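PDB 5LG5: allantoin racemase from Pseudomonas fluorescens, which racemises allantoin and probably also interconverts the D and L forms of other 5-monosubstituted hydantoins. Local coordinates for residues P121-E124 and D125-L129; P197-G201 and V202-V206; E82-Q85 and E86-V90; P91-I95 and T96-A100. All coordinates share one frame; numbering follows the deposited sequence.

Interaction 1 of 4, residues P121-E124 and D125-L129; sequences PLIE and DRLKL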
loop_
_atom_site.group_PDB
_atom_site.type_symbol
_atom_site.label_atom_id
_atom_site.label_comp_id
_atom_site.label_asym_id
_atom_site.label_seq_id
_atom_site.Cartn_x
_atom_site.Cartn_y
_atom_site.Cartn_z
ATOM N N PRO E 121 4.346 18.285 -3.165
ATOM C CA PRO E 121 4.777 16.910 -3.456
ATOM C C PRO E 121 6.110 16.542 -2.794
ATOM O O PRO E 121 6.329 15.369 -2.486
ATOM C CB PRO E 121 4.868 16.876 -4.994
ATOM C CG PRO E 121 4.933 18.306 -5.424
ATOM C CD PRO E 121 4.135 19.068 -4.399
ATOM N N LEU E 122 6.969 17.526 -2.556
ATOM C CA LEU E 122 8.231 17.282 -1.864
ATOM C C LEU E 122 7.945 16.802 -0.429
ATOM O O LEU E 122 8.555 15.849 0.066
ATOM C CB LEU E 122 9.086 18.555 -1.827
ATOM C CG LEU E 122 9.692 19.188 -3.101
ATOM C CD1 LEU E 122 11.170 19.528 -2.964
ATOM C CD2 LEU E 122 9.408 18.403 -4.358
ATOM N N ILE E 123 7.032 17.489 0.250
ATOM C CA ILE E 123 6.646 17.097 1.610
ATOM C C ILE E 123 5.966 15.732 1.625
ATOM O O ILE E 123 6.273 14.885 2.467
ATOM C CB ILE E 123 5.753 18.172 2.249
ATOM C CG1 ILE E 123 6.562 19.470 2.361
ATOM C CG2 ILE E 123 5.206 17.717 3.614
ATOM C CD1 ILE E 123 5.719 20.700 2.630
ATOM N N GLU E 124 5.053 15.519 0.687
ATOM C CA GLU E 124 4.398 14.223 0.535
ATOM C C GLU E 124 5.453 13.119 0.379
ATOM O O GLU E 124 5.371 12.080 1.031
ATOM C CB GLU E 124 3.444 14.239 -0.659
ATOM C CG GLU E 124 2.199 15.101 -0.451
ATOM C CD GLU E 124 1.397 15.274 -1.716
ATOM O OE1 GLU E 124 1.964 15.011 -2.806
ATOM O OE2 GLU E 124 0.213 15.686 -1.624
ATOM N N ASP E 125 6.452 13.355 -0.468
ATOM C CA ASP E 125 7.493 12.349 -0.677
ATOM C C ASP E 125 8.323 12.077 0.599
ATOM O O ASP E 125 8.577 10.921 0.941
ATOM C CB ASP E 125 8.402 12.727 -1.860
ATOM C CG ASP E 125 7.743 12.501 -3.230
ATOM O OD1 ASP E 125 8.308 12.989 -4.237
ATOM O OD2 ASP E 125 6.671 11.862 -3.317
ATOM N N ARG E 126 8.715 13.128 1.318
ATOM C CA ARG E 126 9.495 12.950 2.551
ATOM C C ARG E 126 8.724 12.196 3.654
ATOM O O ARG E 126 9.303 11.397 4.393
ATOM C CB ARG E 126 10.020 14.296 3.094
ATOM C CG ARG E 126 11.067 14.998 2.197
ATOM C CD ARG E 126 12.269 14.108 1.865
ATOM N NE ARG E 126 13.112 13.836 3.036
ATOM C CZ ARG E 126 14.194 13.055 3.018
ATOM N NH1 ARG E 126 14.556 12.452 1.897
ATOM N NH2 ARG E 126 14.912 12.869 4.121
ATOM N N LEU E 127 7.436 12.495 3.786
ATOM C CA LEU E 127 6.580 11.848 4.784
ATOM C C LEU E 127 6.369 10.369 4.454
ATOM O O LEU E 127 6.322 9.516 5.353
ATOM C CB LEU E 127 5.239 12.591 4.907
ATOM C CG LEU E 127 5.297 13.984 5.553
ATOM C CD1 LEU E 127 3.948 14.709 5.492
ATOM C CD2 LEU E 127 5.753 13.860 7.001
ATOM N N LYS E 128 6.228 10.071 3.162
ATOM C CA LYS E 128 6.106 8.687 2.702
ATOM C C LYS E 128 7.363 7.891 2.992
ATOM O O LYS E 128 7.299 6.782 3.534
ATOM C CB LYS E 128 5.779 8.647 1.206
ATOM C CG LYS E 128 4.333 9.011 0.907
ATOM C CD LYS E 128 4.079 9.101 -0.594
ATOM C CE LYS E 128 2.645 9.525 -0.869
ATOM N NZ LYS E 128 2.404 9.685 -2.337
ATOM N N LEU E 129 8.505 8.480 2.662
ATOM C CA LEU E 129 9.787 7.835 2.871
ATOM C C LEU E 129 10.033 7.610 4.360
ATOM O O LEU E 129 10.642 6.607 4.750
ATOM C CB LEU E 129 10.922 8.701 2.304
ATOM C CG LEU E 129 11.304 8.360 0.855
ATOM C CD1 LEU E 129 12.287 9.375 0.259
ATOM C CD2 LEU E 129 11.822 6.933 0.714
#

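Interaction 2 of 4, residues P197-G201 and V202-V206; sequences PVVDG and VTAAV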
loop_
_atom_site.group_PDB
_atom_site.type_symbol
_atom_site.label_atom_id
_atom_site.label_comp_id
_atom_site.label_asym_id
_atom_site.label_seq_id
_atom_site.Cartn_x
_atom_site.Cartn_y
_atom_site.Cartn_z
ATOM N N PRO E 197 -5.317 20.897 17.919
ATOM C CA PRO E 197 -3.889 21.038 18.250
ATOM C C PRO E 197 -3.063 21.399 17.022
ATOM O O PRO E 197 -3.310 20.864 15.946
ATOM C CB PRO E 197 -3.489 19.637 18.732
ATOM C CG PRO E 197 -4.786 18.966 19.117
ATOM C CD PRO E 197 -5.811 19.530 18.172
ATOM N N VAL E 198 -2.104 22.305 17.180
ATOM C CA VAL E 198 -1.239 22.672 16.071
ATOM C C VAL E 198 0.182 22.384 16.488
ATOM O O VAL E 198 0.614 22.802 17.559
ATOM C CB VAL E 198 -1.377 24.155 15.683
ATOM C CG1 VAL E 198 -0.496 24.469 14.488
ATOM C CG2 VAL E 198 -2.819 24.481 15.357
ATOM N N VAL E 199 0.905 21.643 15.660
ATOM C CA VAL E 199 2.257 21.263 16.026
ATOM C C VAL E 199 3.272 22.092 15.250
ATOM O O VAL E 199 3.177 22.231 14.038
ATOM C CB VAL E 199 2.499 19.761 15.809
ATOM C CG1 VAL E 199 3.893 19.384 16.265
ATOM C CG2 VAL E 199 1.475 18.960 16.591
ATOM N N ASP E 200 4.212 22.672 15.984
ATOM C CA ASP E 200 5.334 23.395 15.418
ATOM C C ASP E 200 6.502 22.421 15.392
ATOM O O ASP E 200 7.004 22.026 16.452
ATOM C CB ASP E 200 5.680 24.610 16.299
ATOM C CG ASP E 200 6.812 25.466 15.727
ATOM O OD1 ASP E 200 7.434 25.089 14.707
ATOM O OD2 ASP E 200 7.120 26.508 16.343
ATOM N N GLY E 201 6.925 22.044 14.187
ATOM C CA GLY E 201 8.000 21.081 14.015
ATOM C C GLY E 201 9.275 21.503 14.714
ATOM O O GLY E 201 10.054 20.674 15.176
ATOM N N VAL E 202 9.511 22.803 14.786
ATOM C CA VAL E 202 10.707 23.267 15.466
ATOM C C VAL E 202 10.712 22.887 16.951
ATOM O O VAL E 202 11.675 22.299 17.440
ATOM C CB VAL E 202 10.880 24.775 15.317
ATOM C CG1 VAL E 202 12.002 25.269 16.237
ATOM C CG2 VAL E 202 11.171 25.108 13.863
ATOM N N THR E 203 9.645 23.229 17.666
ATOM C CA THR E 203 9.593 22.950 19.089
ATOM C C THR E 203 9.367 21.479 19.341
ATOM O O THR E 203 9.868 20.929 20.315
ATOM C CB THR E 203 8.535 23.790 19.815
ATOM O OG1 THR E 203 7.262 23.615 19.168
ATOM C CG2 THR E 203 8.937 25.267 19.798
ATOM N N ALA E 204 8.586 20.847 18.472
ATOM C CA ALA E 204 8.449 19.399 18.538
ATOM C C ALA E 204 9.824 18.747 18.472
ATOM O O ALA E 204 10.174 17.930 19.323
ATOM C CB ALA E 204 7.568 18.891 17.401
ATOM N N ALA E 205 10.615 19.152 17.480
ATOM C CA ALA E 205 11.932 18.557 17.250
ATOM C C ALA E 205 12.855 18.726 18.438
ATOM O O ALA E 205 13.627 17.813 18.770
ATOM C CB ALA E 205 12.575 19.135 15.992
ATOM N N VAL E 206 12.784 19.898 19.074
ATOM C CA VAL E 206 13.615 20.146 20.252
ATOM C C VAL E 206 13.362 19.107 21.315
ATOM O O VAL E 206 14.302 18.531 21.863
ATOM C CB VAL E 206 13.376 21.545 20.854
ATOM C CG1 VAL E 206 14.087 21.682 22.203
ATOM C CG2 VAL E 206 13.847 22.607 19.883
HETATM O O HOH W 1 4.756 21.989 18.529
#

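Interaction 3 of 4, residues E82-Q85 and E86-V90; sequences EGLQ and ELLNV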
loop_
_atom_site.group_PDB
_atom_site.type_symbol
_atom_site.label_atom_id
_atom_site.label_comp_id
_atom_site.label_asym_id
_atom_site.label_seq_id
_atom_site.Cartn_x
_atom_site.Cartn_y
_atom_site.Cartn_z
ATOM N N GLU E 82 19.296 12.070 5.991
ATOM C CA GLU E 82 19.986 10.786 5.935
ATOM C C GLU E 82 21.492 10.963 5.845
ATOM O O GLU E 82 22.242 10.170 6.403
ATOM C CB GLU E 82 19.512 9.951 4.741
ATOM C CG GLU E 82 18.019 9.675 4.667
ATOM C CD GLU E 82 17.292 10.644 3.746
ATOM O OE1 GLU E 82 17.699 11.828 3.653
ATOM O OE2 GLU E 82 16.346 10.197 3.061
ATOM N N GLY E 83 21.922 12.015 5.155
ATOM C CA GLY E 83 23.338 12.332 5.035
ATOM C C GLY E 83 23.932 12.702 6.377
ATOM O O GLY E 83 25.005 12.210 6.754
ATOM N N LEU E 84 23.238 13.577 7.102
ATOM C CA LEU E 84 23.659 13.932 8.462
ATOM C C LEU E 84 23.777 12.681 9.321
ATOM O O LEU E 84 24.732 12.534 10.084
ATOM C CB LEU E 84 22.654 14.875 9.128
ATOM C CG LEU E 84 22.896 16.391 9.237
ATOM C CD1 LEU E 84 24.233 16.824 8.650
ATOM C CD2 LEU E 84 21.731 17.170 8.641
ATOM N N GLN E 85 22.788 11.794 9.205
ATOM C CA GLN E 85 22.771 10.561 9.994
ATOM C C GLN E 85 23.989 9.672 9.748
ATOM O O GLN E 85 24.456 8.981 10.659
ATOM C CB GLN E 85 21.464 9.787 9.787
ATOM C CG GLN E 85 20.249 10.430 10.497
ATOM C CD GLN E 85 18.956 9.698 10.211
ATOM O OE1 GLN E 85 18.546 9.593 9.058
ATOM N NE2 GLN E 85 18.314 9.170 11.255
ATOM N N GLU E 86 24.497 9.672 8.523
ATOM C CA GLU E 86 25.720 8.917 8.224
ATOM C C GLU E 86 26.909 9.634 8.807
ATOM O O GLU E 86 27.787 9.020 9.403
ATOM C CB GLU E 86 25.930 8.807 6.725
ATOM C CG GLU E 86 25.010 7.846 6.038
ATOM C CD GLU E 86 25.408 7.631 4.604
ATOM O OE1 GLU E 86 26.360 8.315 4.151
ATOM O OE2 GLU E 86 24.746 6.811 3.928
ATOM N N LEU E 87 26.935 10.952 8.600
ATOM C CA LEU E 87 28.059 11.775 9.013
ATOM C C LEU E 87 28.215 11.839 10.527
ATOM O O LEU E 87 29.334 11.906 11.034
ATOM C CB LEU E 87 27.891 13.188 8.458
ATOM C CG LEU E 87 28.026 13.272 6.935
ATOM C CD1 LEU E 87 27.610 14.643 6.465
ATOM C CD2 LEU E 87 29.477 12.969 6.531
ATOM N N LEU E 88 27.094 11.806 11.247
ATOM C CA LEU E 88 27.122 12.080 12.682
ATOM C C LEU E 88 26.928 10.836 13.550
ATOM O O LEU E 88 26.324 9.864 13.113
ATOM C CB LEU E 88 26.043 13.107 13.011
ATOM C CG LEU E 88 26.212 14.462 12.332
ATOM C CD1 LEU E 88 24.971 15.323 12.552
ATOM C CD2 LEU E 88 27.431 15.117 12.953
ATOM N N ASN E 89 27.424 10.885 14.784
ATOM C CA ASN E 89 27.118 9.873 15.791
ATOM C C ASN E 89 26.273 10.452 16.916
ATOM O O ASN E 89 26.403 10.052 18.071
ATOM C CB ASN E 89 28.398 9.249 16.366
ATOM C CG ASN E 89 29.180 8.468 15.338
ATOM O OD1 ASN E 89 29.848 9.039 14.475
ATOM N ND2 ASN E 89 29.105 7.145 15.426
ATOM N N VAL E 90 25.450 11.437 16.575
ATOM C CA VAL E 90 24.461 11.980 17.490
ATOM C C VAL E 90 23.111 11.991 16.790
ATOM O O VAL E 90 23.060 11.953 15.558
ATOM C CB VAL E 90 24.837 13.399 17.946
ATOM C CG1 VAL E 90 26.171 13.356 18.698
ATOM C CG2 VAL E 90 24.888 14.347 16.760
HETATM O O HOH W 2 23.503 10.644 13.162
#

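Interaction 4 of 4, residues P91-I95 and T96-A100; sequences PVVDI and TEAAA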
loop_
_atom_site.group_PDB
_atom_site.type_symbol
_atom_site.label_atom_id
_atom_site.label_comp_id
_atom_site.label_asym_id
_atom_site.label_seq_id
_atom_site.Cartn_x
_atom_site.Cartn_y
_atom_site.Cartn_z
ATOM N N PRO E 91 22.019 12.015 17.567
ATOM C CA PRO E 91 20.707 12.008 16.917
ATOM C C PRO E 91 20.479 13.218 16.025
ATOM O O PRO E 91 20.929 14.342 16.304
ATOM C CB PRO E 91 19.708 11.971 18.099
ATOM C CG PRO E 91 20.495 12.371 19.297
ATOM C CD PRO E 91 21.914 11.927 19.034
ATOM N N VAL E 92 19.813 12.954 14.908
ATOM C CA VAL E 92 19.429 13.988 13.971
ATOM C C VAL E 92 17.906 13.953 13.852
ATOM O O VAL E 92 17.317 12.896 13.681
ATOM C CB VAL E 92 20.064 13.745 12.588
ATOM C CG1 VAL E 92 19.675 14.862 11.617
ATOM C CG2 VAL E 92 21.592 13.622 12.712
ATOM N N VAL E 93 17.253 15.091 14.008
ATOM C CA VAL E 93 15.816 15.109 13.808
ATOM C C VAL E 93 15.383 16.240 12.896
ATOM O O VAL E 93 15.792 17.392 13.054
ATOM C CB VAL E 93 14.971 14.953 15.134
ATOM C CG1 VAL E 93 15.819 15.086 16.385
ATOM C CG2 VAL E 93 13.759 15.876 15.140
ATOM N N ASP E 94 14.622 15.872 11.879
ATOM C CA ASP E 94 14.125 16.851 10.945
ATOM C C ASP E 94 12.764 17.301 11.433
ATOM O O ASP E 94 11.954 16.474 11.869
ATOM C CB ASP E 94 14.034 16.258 9.547
ATOM C CG ASP E 94 13.803 17.309 8.520
ATOM O OD1 ASP E 94 12.660 17.829 8.443
ATOM O OD2 ASP E 94 14.784 17.667 7.835
ATOM N N ILE E 95 12.500 18.599 11.347
ATOM C CA ILE E 95 11.252 19.136 11.900
ATOM C C ILE E 95 10.020 18.575 11.202
ATOM O O ILE E 95 8.930 18.564 11.766
ATOM C CB ILE E 95 11.218 20.678 11.901
ATOM C CG1 ILE E 95 11.137 21.230 10.472
ATOM C CG2 ILE E 95 12.431 21.235 12.655
ATOM C CD1 ILE E 95 10.980 22.775 10.409
ATOM N N THR E 96 10.215 18.099 9.977
ATOM C CA THR E 96 9.155 17.478 9.198
ATOM C C THR E 96 8.613 16.255 9.910
ATOM O O THR E 96 7.420 16.145 10.197
ATOM C CB THR E 96 9.695 17.002 7.835
ATOM O OG1 THR E 96 10.377 18.082 7.174
ATOM C CG2 THR E 96 8.568 16.467 6.962
ATOM N N GLU E 97 9.510 15.329 10.199
ATOM C CA GLU E 97 9.132 14.101 10.863
ATOM C C GLU E 97 8.795 14.353 12.315
ATOM O O GLU E 97 7.845 13.787 12.837
ATOM C CB GLU E 97 10.244 13.084 10.658
ATOM C CG GLU E 97 10.354 12.812 9.169
ATOM C CD GLU E 97 11.750 12.511 8.698
ATOM O OE1 GLU E 97 12.028 12.809 7.520
ATOM O OE2 GLU E 97 12.564 11.993 9.494
ATOM N N ALA E 98 9.512 15.278 12.939
ATOM C CA ALA E 98 9.181 15.652 14.306
ATOM C C ALA E 98 7.724 16.098 14.377
ATOM O O ALA E 98 6.959 15.585 15.195
ATOM C CB ALA E 98 10.100 16.751 14.795
ATOM N N ALA E 99 7.319 17.004 13.485
ATOM C CA ALA E 99 5.940 17.497 13.512
ATOM C C ALA E 99 4.922 16.380 13.270
ATOM O O ALA E 99 3.961 16.241 14.034
ATOM C CB ALA E 99 5.749 18.629 12.505
ATOM N N ALA E 100 5.133 15.572 12.226
ATOM C CA ALA E 100 4.165 14.532 11.896
ATOM C C ALA E 100 4.090 13.495 12.998
ATOM O O ALA E 100 3.008 13.100 13.422
ATOM C CB ALA E 100 4.503 13.881 10.561
HETATM O O HOH W 3 13.577 13.317 11.695
#

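Interaction 1 of 4, residues P121-E124 and D125-L129
Ile123 and Leu127 stand one turn apart on helix 120-129, the crossover helix of the beta-alpha-beta unit that runs from strand 110-114 to strand 136-141. Their side chains run alongside each other in the same direction, and the touch is methyl on methyl: Ile123 CG2 is 3.8 Å from Leu127 CD1. Because Ile123 holds CG1 beside its backbone N (chi1 -63°), it is the CG2 branch that is presented to the next turn. The backbone beneath is regular alpha helix. Leu127 N donates to Ile123 O over 3.0 Å in a fairly straight bond (163° at the hydrogen), with the same i to i+4 pattern at Asp125 N to Pro121 O (2.9 Å) and at Lys128 N to Glu124 O (3.1 Å). Aliphatic carbons flank these carbonyls, as Leu127 CG does at 3.4 Å from Ile123 O. The extended Lys128 chain begins likewise, its CG 3.2 Å from Glu124 O, yet Lys128 NZ stays 5.4 Å from Glu124 OE1, too far for a salt bridge.

Farther out, the Ile123-Leu127 pair is laid against the sheet at Tyr110, Val112, Thr114 and Val139, with Thr96 and Ala100 of helix 95-103 also against Leu127. The polar ends look elsewhere: Arg126 NH2 forms a salt bridge with Glu82, and Asp125 OD1 hydrogen-bonds His108 NE2 of the third subunit. In that aspartate a chi1 of -75° keeps CG beside the backbone N, which brings Asp125 CG to 3.3 Å from Pro121 O.

Interaction 2 of 4, residues P197-G201 and V202-V206
Asp200 O accepts from Ala204 N at 2.8 Å, in a nearly linear bond (169° at the hydrogen). The side chain of the same aspartate serves another amide of the first turn: Val202 N donates to Asp200 OD1 at 3.1 Å, reaching it from above the carboxylate, 56° out of its plane. Placing CG opposite the backbone N (chi1 -177°) swings the carboxylate forward over the first turn, where it lies alongside Val202 and crosses Thr203 at about a right angle. This is an N-cap: Asp200 lies between the strand around 198-199, an outer strand of the second parallel sheet within the chain, and helix 201-214. Its other oxygen, OD2, is held by Gly185 N. With an alanine here, Val202 N would probably lose its capping acceptor and Gly185 N the partner that ties its loop to the helix start.

On the backbone side a water accepts from Asp200 N at 2.7 Å and hydrogen-bonds Thr203 OG1 at 3.1 Å, joining the N-cap residue to the first turn. The next helical bond, Ala205 N to Gly201 O, measures 2.8 Å, its donor lying above the carbonyl plane. Across the buried side, Val199 also meets Leu106 and, on the fourth subunit, Leu217, while its CG1 methyl lies 3.9 Å from Ala204 CB.

Interaction 3 of 4, residues E82-Q85 and E86-V90
Peptide planes are the flat groups that meet here, and at that of Gly83 the donor lies close to the plane: Leu87 N comes to Gly83 O at 3.0 Å, tilted only 15° from the carbonyl plane. Glu86 N adds a weak bond to that oxygen, its better acceptor being Glu82 O at 3.1 Å, where the donor tilts 27° from the plane. Apolar carbons crowd the same carbonyls. Leu87 CG reaches 3.2 Å from Gly83 O, since the side chain keeps CG beside its own backbone N (chi1 -68°). An alanine in place of Leu87 would strip CG and CD1 from beside Gly83 O, probably leaving that oxygen less covered and opening a gap against Met62 and against Phe48 of the second subunit.

At Leu88 the chain leaves helical geometry, but its amide still closes the last turn, with Leu88 N 2.7 Å from Leu84 O and almost in line with the carbonyl. The side chains of this pair run alongside each other, Leu84 CG lying 4.1 Å from Leu88 CD1, over Val71 and helix 47-63. The carboxylates do their work elsewhere: Glu86 takes a salt bridge from Arg118 and the amides of Asn47 and Phe48, all of the second subunit, while Glu82 binds Tyr51 of that subunit and Arg126. Lys221 NZ donates to Gln85 O, Glu86 O and Leu88 O, so one ammonium group gathers carbonyls at the helix terminus. The whole is the C-terminal end of the crossover helix 81-87, turning into strand 92-94 of a beta-alpha-beta unit.

Interaction 4 of 4, residues P91-I95 and T96-A100
Asp94 OD1 is gripped twice by Thr96, and this is the tight part of the contact. The hydroxyl donates over 2.6 Å from Thr96 OG1 to Asp94 OD1, coming from the syn side and 30° out of the carboxylate plane, while Thr96 N uses the anti lone pair of Asp94 OD1 at 2.9 Å. Two donors from one residue fix the rotation of the carboxylate, which is carried to them by CG lying opposite the aspartate's backbone N (chi1 -168°). Thr96 OG1 in turn accepts from Gly77 N. Below, Ala98 N bonds Asp94 O at 2.9 Å and Ala99 N bonds Ile95 O at 2.8 Å, starting the helix; beside them Val93 CG2 packs on Ala98 CB at 3.8 Å.

The side toward Glu97 is looser and wetter, though still buried. No side-chain atom of Glu97 comes nearer to the strand segment than CB, 4.0 Å from Asp94 O. Its carboxylate instead meets a water, which donates to Glu97 OE2 and accepts from Asp94 N at 2.8 Å, while Arg81 forms a salt bridge with the same OE2. The water thus links the N-cap amide to the side chain three residues on. The arrangement is an N-cap at a strand-to-helix turn, where the axis of residues 96-100, the start of helix 95-103, makes 71° with strand 92-94 beyond the C-terminal edge of a parallel sheet.

Along the chain the order is interactions 3, 4, 1 and 2. Interaction 3 runs into interaction 4, helix 81-87 leading to strand 92-94 of the first parallel sheet, and Leu84 and Gln85 pack on Val92. Interactions 2 and 4 are corresponding strand-to-helix N-caps, one from each sheet, with centres about 9 Å apart; Gly201 and Ala205 meet Ile95, Ala98 and Ala99, so helices 201-214 and 95-103 join the two halves of the chain. Interaction 1 lies about 13 Å from interaction 4, centre to centre, and touches it through Leu127, while Arg126 and Glu82 bridge it to interaction 3. Interactions 1 and 3 touch the second subunit, 2 and 4 the fourth, which interaction 3 also reaches.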